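Local coordinates for uncharacterized conserved protein with double-stranded beta-helix domain (Klebsiella pneumoniae subsp. pneumoniae MGH 78578, PDB 3H8U) that is of unknown function but carries a cupin domain, a double-stranded beta-helix, and is probably a metal-binding protein, at residues V42-H47 / F107-V112; D62-I67 / H97-S102. One frame throughout, in Å; residues are numbered along the deposited sequence.

In the fold
Interaction 1 pairs two neighbouring strands of one sheet, whereas interaction 2 spans the interior between that sheet and the other of the cupin barrel, their centres about 7 Å apart. The two are joined through strand 61-68, which pairs with strand 107-114 on the side away from strand 40-46, as in the backbone link from I67 N to I108 O, 2.7 Å. Inside the barrel, S111 OG of interaction 1 hydrogen-bonds D62 OD1 of interaction 2 at 2.7 Å, and the F109 ring stacks on W64. H97 meets the rings of H55 and H57 where cupins commonly hold a metal, but hydrogen bonds to D62 and Q95 engage both its ring nitrogens; metal ligands here are unestablished.

Interaction 1. Residues V42-H47 / F107-V112; sequences VVWHAH and FIFVSV
W44 and F109, a hydrogen-bonded pair on adjacent antiparallel strands, rise from the sheet side by side and make the main bump of this contact. The phenyl ring slips under the root of the indole: W44 CB rests over its face, 3.6 Å from the ring centroid, a CH-pi contact. Beyond it the planes run within 21° of each other but are slid apart, with W44 CD1 3.4 Å from F109 CE2. With chi1 at 65°, F109 CG sits between its backbone N and carbonyl carbon, which swings the ring toward the tryptophan. Six backbone hydrogen bonds fix the register, two in each of the hydrogen-bonded pairs V42-S111, W44-F109 and A46-F107. V42 CG1 lies over the rim of one indole face, and S111 CB fills the notch at the pyrrole edge, 3.8 Å from W44 CD1. A water there bridges W44 NE1 and S111 OG, whose second partner is D62. In the cupin barrel this face, with A46 CB set against the edge of the F107 ring, looks into the interior, where F107 packs against A99. The opposite face carries V43, H45, I108 and V110. There I108 CG1 and CD1 press against H45 CD2, each at 3.7 Å, while the valine methyls mesh more loosely; helix 17-20 covers part of this surface, and V43 also packs on I88 of the second subunit.

Interaction 2. Residues D62-I67 / H97-S102; sequences DTWTVI and HGAMNS
D62 turns its carboxylate anti to the backbone N, and H97 folds its ring back over its own main chain (chi1 62°); together these torsions bring OD2 in front of NE2, with the side chains crossing at about a right angle and the carboxylate and imidazole planes 78° apart. The outcome illustrates how one carboxylate oxygen can organise a buried polar cluster. H97 NE2 donates to D62 OD2 at 2.8 Å, on the anti side of the carboxylate and close to the imidazole plane; the bond is somewhat bent, at 147°. The same oxygen accepts a second bond from W64 NE1, 3.0 Å away, which comes from above the carboxylate plane. OD1 is taken by the hydroxyl of S111, leaving D62 gripped by three donors through both oxygens, an environment that would probably stabilise its negative charge. On the histidine, ND1 bonds to the carbonyl oxygen of Q95, and with both nitrogens engaged the rotation of the ring is fixed. W64 reaches across with its benzene half: CZ2 lies 3.8 Å from H97 CD2, at the edge of the imidazole, and the A99 methyl meets the indole rim near its plane, 3.8 Å from CZ3. G98 offers only backbone to CH2. The strands themselves do not pair, their axes staying 10.2 Å apart, so the contact is carried almost wholly by side chains bridging the two sheets of the cupin barrel. Strand 61-68 runs between strands 107-114 and 87-91, strand 97-101 between 70-74 and 51-56; I52 of strand 51-56 touches W64, Y73 meets the indole edge-to-face, and H55 and H57 gather round H97.

Interaction 1. Residues V42-H47 / F107-V112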
loop_
_atom_site.group_PDB
_atom_site.type_symbol
_atom_site.label_atom_id
_atom_site.label_comp_id
_atom_site.label_asym_id
_atom_site.label_seq_id
_atom_site.Cartn_x
_atom_site.Cartn_y
_atom_site.Cartn_z
ATOM N N VAL A 42 -4.593 -4.950 5.103
ATOM C CA VAL A 42 -4.372 -6.364 5.430
ATOM C C VAL A 42 -2.998 -6.804 4.878
ATOM O O VAL A 42 -2.579 -6.369 3.809
ATOM C CB VAL A 42 -5.497 -7.270 4.810
ATOM C CG1 VAL A 42 -5.210 -8.754 4.988
ATOM C CG2 VAL A 42 -6.847 -6.898 5.419
ATOM N N VAL A 43 -2.303 -7.617 5.647
ATOM C CA VAL A 43 -1.070 -8.271 5.198
ATOM C C VAL A 43 -1.425 -9.724 4.867
ATOM O O VAL A 43 -1.915 -10.476 5.734
ATOM C CB VAL A 43 0.030 -8.191 6.268
ATOM C CG1 VAL A 43 1.160 -9.168 5.946
ATOM C CG2 VAL A 43 0.553 -6.765 6.361
ATOM N N TRP A 44 -1.190 -10.092 3.609
ATOM C CA TRP A 44 -1.385 -11.419 3.127
ATOM C C TRP A 44 -0.043 -12.132 2.878
ATOM O O TRP A 44 0.912 -11.521 2.424
ATOM C CB TRP A 44 -2.159 -11.389 1.817
ATOM C CG TRP A 44 -3.578 -11.007 1.958
ATOM C CD1 TRP A 44 -4.114 -9.783 1.697
ATOM C CD2 TRP A 44 -4.651 -11.838 2.391
ATOM N NE1 TRP A 44 -5.457 -9.802 1.923
ATOM C CE2 TRP A 44 -5.825 -11.050 2.350
ATOM C CE3 TRP A 44 -4.745 -13.160 2.796
ATOM C CZ2 TRP A 44 -7.077 -11.556 2.696
ATOM C CZ3 TRP A 44 -6.000 -13.672 3.155
ATOM C CH2 TRP A 44 -7.143 -12.871 3.094
ATOM N N HIS A 45 -0.040 -13.428 3.160
ATOM C CA HIS A 45 1.123 -14.299 2.958
ATOM C C HIS A 45 0.640 -15.593 2.310
ATOM O O HIS A 45 -0.302 -16.208 2.774
ATOM C CB HIS A 45 1.799 -14.585 4.310
ATOM C CG HIS A 45 2.914 -15.596 4.250
ATOM N ND1 HIS A 45 2.712 -16.942 4.009
ATOM C CD2 HIS A 45 4.248 -15.443 4.426
ATOM C CE1 HIS A 45 3.877 -17.568 4.045
ATOM N NE2 HIS A 45 4.826 -16.673 4.248
ATOM N N ALA A 46 1.303 -16.002 1.234
ATOM C CA ALA A 46 1.055 -17.297 0.620
ATOM C C ALA A 46 2.364 -18.040 0.390
ATOM O O ALA A 46 3.324 -17.492 -0.139
ATOM C CB ALA A 46 0.275 -17.147 -0.707
ATOM N N HIS A 47 2.374 -19.294 0.798
ATOM C CA HIS A 47 3.438 -20.225 0.450
ATOM C C HIS A 47 3.310 -20.595 -1.028
ATOM O O HIS A 47 2.214 -20.503 -1.611
ATOM C CB HIS A 47 3.323 -21.521 1.261
ATOM C CG HIS A 47 3.639 -21.373 2.712
ATOM N ND1 HIS A 47 4.895 -21.016 3.181
ATOM C CD2 HIS A 47 2.878 -21.599 3.815
ATOM C CE1 HIS A 47 4.871 -20.983 4.505
ATOM N NE2 HIS A 47 3.663 -21.342 4.910
ATOM N N PHE A 107 5.089 -15.307 -0.954
ATOM C CA PHE A 107 4.455 -14.178 -1.628
ATOM C C PHE A 107 3.753 -13.343 -0.562
ATOM O O PHE A 107 2.849 -13.839 0.108
ATOM C CB PHE A 107 3.482 -14.715 -2.677
ATOM C CG PHE A 107 2.619 -13.668 -3.329
ATOM C CD1 PHE A 107 3.189 -12.597 -4.002
ATOM C CD2 PHE A 107 1.235 -13.787 -3.329
ATOM C CE1 PHE A 107 2.386 -11.632 -4.647
ATOM C CE2 PHE A 107 0.427 -12.815 -3.994
ATOM C CZ PHE A 107 1.022 -11.739 -4.630
ATOM N N ILE A 108 4.229 -12.107 -0.356
ATOM C CA ILE A 108 3.699 -11.262 0.699
ATOM C C ILE A 108 3.315 -9.908 0.118
ATOM O O ILE A 108 4.112 -9.257 -0.572
ATOM C CB ILE A 108 4.738 -11.111 1.865
ATOM C CG1 ILE A 108 5.078 -12.465 2.475
ATOM C CG2 ILE A 108 4.211 -10.172 2.952
ATOM C CD1 ILE A 108 6.225 -12.452 3.448
ATOM N N PHE A 109 2.098 -9.477 0.421
ATOM C CA PHE A 109 1.615 -8.192 -0.055
ATOM C C PHE A 109 0.715 -7.518 0.957
ATOM O O PHE A 109 0.190 -8.148 1.865
ATOM C CB PHE A 109 0.913 -8.300 -1.422
ATOM C CG PHE A 109 -0.338 -9.088 -1.410
ATOM C CD1 PHE A 109 -0.295 -10.479 -1.494
ATOM C CD2 PHE A 109 -1.566 -8.467 -1.337
ATOM C CE1 PHE A 109 -1.449 -11.225 -1.509
ATOM C CE2 PHE A 109 -2.744 -9.214 -1.334
ATOM C CZ PHE A 109 -2.677 -10.601 -1.449
ATOM N N VAL A 110 0.608 -6.212 0.772
ATOM C CA VAL A 110 -0.233 -5.367 1.569
ATOM C C VAL A 110 -1.405 -5.015 0.671
ATOM O O VAL A 110 -1.232 -4.414 -0.389
ATOM C CB VAL A 110 0.499 -4.099 2.002
ATOM C CG1 VAL A 110 -0.508 -3.108 2.712
ATOM C CG2 VAL A 110 1.681 -4.456 2.898
ATOM N N SER A 111 -2.593 -5.367 1.143
ATOM C CA SER A 111 -3.852 -5.013 0.511
ATOM C C SER A 111 -4.532 -3.821 1.200
ATOM O O SER A 111 -4.734 -3.848 2.427
ATOM C CB SER A 111 -4.805 -6.210 0.576
ATOM O OG SER A 111 -6.136 -5.816 0.318
ATOM N N VAL A 112 -4.907 -2.820 0.395
ATOM C CA VAL A 112 -5.707 -1.704 0.867
ATOM C C VAL A 112 -7.033 -1.728 0.102
ATOM O O VAL A 112 -7.054 -1.430 -1.088
ATOM C CB VAL A 112 -4.993 -0.352 0.684
ATOM C CG1 VAL A 112 -5.872 0.821 1.269
ATOM C CG2 VAL A 112 -3.598 -0.388 1.327
HETATM O O HOH W 1 -7.874 -7.924 1.538
#

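Interaction 2. Residues D62-I67 / H97-S102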
loop_
_atom_site.group_PDB
_atom_site.type_symbol
_atom_site.label_atom_id
_atom_site.label_comp_id
_atom_site.label_asym_id
_atom_site.label_seq_id
_atom_site.Cartn_x
_atom_site.Cartn_y
_atom_site.Cartn_z
ATOM N N ASP A 62 -9.439 -2.692 -4.527
ATOM C CA ASP A 62 -8.428 -3.402 -3.785
ATOM C C ASP A 62 -7.069 -3.187 -4.457
ATOM O O ASP A 62 -6.824 -3.628 -5.587
ATOM C CB ASP A 62 -8.762 -4.891 -3.724
ATOM C CG ASP A 62 -7.889 -5.662 -2.748
ATOM O OD1 ASP A 62 -6.997 -5.056 -2.081
ATOM O OD2 ASP A 62 -8.121 -6.908 -2.654
ATOM N N THR A 63 -6.213 -2.473 -3.752
ATOM C CA THR A 63 -4.880 -2.146 -4.221
ATOM C C THR A 63 -3.870 -2.989 -3.441
ATOM O O THR A 63 -3.791 -2.894 -2.208
ATOM C CB THR A 63 -4.549 -0.633 -4.039
ATOM O OG1 THR A 63 -5.542 0.154 -4.712
ATOM C CG2 THR A 63 -3.176 -0.338 -4.671
ATOM N N TRP A 64 -3.112 -3.819 -4.164
ATOM C CA TRP A 64 -2.080 -4.631 -3.565
ATOM C C TRP A 64 -0.699 -4.091 -3.841
ATOM O O TRP A 64 -0.371 -3.745 -4.968
ATOM C CB TRP A 64 -2.085 -6.060 -4.110
ATOM C CG TRP A 64 -3.299 -6.871 -3.922
ATOM C CD1 TRP A 64 -4.449 -6.529 -3.283
ATOM C CD2 TRP A 64 -3.462 -8.233 -4.336
ATOM N NE1 TRP A 64 -5.310 -7.588 -3.276
ATOM C CE2 TRP A 64 -4.741 -8.642 -3.930
ATOM C CE3 TRP A 64 -2.633 -9.152 -5.003
ATOM C CZ2 TRP A 64 -5.231 -9.921 -4.162
ATOM C CZ3 TRP A 64 -3.119 -10.433 -5.237
ATOM C CH2 TRP A 64 -4.403 -10.810 -4.818
ATOM N N THR A 65 0.141 -4.048 -2.800
ATOM C CA THR A 65 1.548 -3.708 -2.990
ATOM C C THR A 65 2.393 -4.918 -2.579
ATOM O O THR A 65 2.361 -5.362 -1.439
ATOM C CB THR A 65 1.934 -2.423 -2.194
ATOM O OG1 THR A 65 1.255 -1.293 -2.742
ATOM C CG2 THR A 65 3.422 -2.193 -2.285
ATOM N N VAL A 66 3.159 -5.453 -3.526
ATOM C CA VAL A 66 3.875 -6.680 -3.292
ATOM C C VAL A 66 5.231 -6.416 -2.603
ATOM O O VAL A 66 6.101 -5.687 -3.136
ATOM C CB VAL A 66 4.041 -7.500 -4.605
ATOM C CG1 VAL A 66 4.695 -8.810 -4.276
ATOM C CG2 VAL A 66 2.669 -7.750 -5.288
ATOM N N ILE A 67 5.382 -7.005 -1.416
ATOM C CA ILE A 67 6.598 -6.923 -0.575
ATOM C C ILE A 67 7.644 -7.958 -0.968
ATOM O O ILE A 67 8.843 -7.667 -1.034
ATOM C CB ILE A 67 6.247 -7.166 0.945
ATOM C CG1 ILE A 67 5.179 -6.173 1.448
ATOM C CG2 ILE A 67 7.458 -7.062 1.811
ATOM C CD1 ILE A 67 5.570 -4.727 1.202
ATOM N N HIS A 97 -10.428 -10.645 -8.879
ATOM C CA HIS A 97 -9.005 -10.759 -8.580
ATOM C C HIS A 97 -8.730 -11.839 -7.525
ATOM O O HIS A 97 -9.501 -12.043 -6.570
ATOM C CB HIS A 97 -8.409 -9.404 -8.135
ATOM C CG HIS A 97 -9.004 -8.849 -6.879
ATOM N ND1 HIS A 97 -10.351 -8.545 -6.764
ATOM C CD2 HIS A 97 -8.431 -8.478 -5.704
ATOM C CE1 HIS A 97 -10.575 -8.057 -5.550
ATOM N NE2 HIS A 97 -9.430 -8.014 -4.894
ATOM N N GLY A 98 -7.618 -12.516 -7.731
ATOM C CA GLY A 98 -7.135 -13.595 -6.871
ATOM C C GLY A 98 -5.676 -13.839 -7.242
ATOM O O GLY A 98 -5.149 -13.191 -8.168
ATOM N N ALA A 99 -5.004 -14.768 -6.560
ATOM C CA ALA A 99 -3.618 -15.065 -6.933
ATOM C C ALA A 99 -3.174 -16.462 -6.531
ATOM O O ALA A 99 -3.793 -17.069 -5.673
ATOM C CB ALA A 99 -2.686 -14.010 -6.363
HETATM N N MSE A 100 -2.132 -16.974 -7.196
HETATM C CA MSE A 100 -1.423 -18.169 -6.748
HETATM C C MSE A 100 0.069 -17.839 -6.676
HETATM O O MSE A 100 0.611 -17.283 -7.652
HETATM C CB MSE A 100 -1.648 -19.364 -7.695
HETATM C CG MSE A 100 -1.253 -20.701 -6.985
HETATM SE SE MSE A 100 -0.567 -21.995 -8.130
HETATM C CE MSE A 100 0.820 -20.906 -8.802
ATOM N N ASN A 101 0.708 -18.172 -5.544
ATOM C CA ASN A 101 2.171 -18.032 -5.387
ATOM C C ASN A 101 2.851 -19.064 -6.304
ATOM O O ASN A 101 2.828 -20.272 -6.021
ATOM C CB ASN A 101 2.621 -18.218 -3.933
ATOM C CG ASN A 101 4.098 -18.060 -3.773
ATOM O OD1 ASN A 101 4.789 -17.952 -4.775
ATOM N ND2 ASN A 101 4.602 -18.016 -2.533
ATOM N N SER A 102 3.469 -18.576 -7.385
ATOM C CA SER A 102 4.175 -19.417 -8.354
ATOM C C SER A 102 5.642 -19.690 -7.960
ATOM O O SER A 102 6.320 -20.508 -8.600
ATOM C CB SER A 102 4.110 -18.781 -9.750
ATOM O OG SER A 102 4.435 -17.399 -9.676
#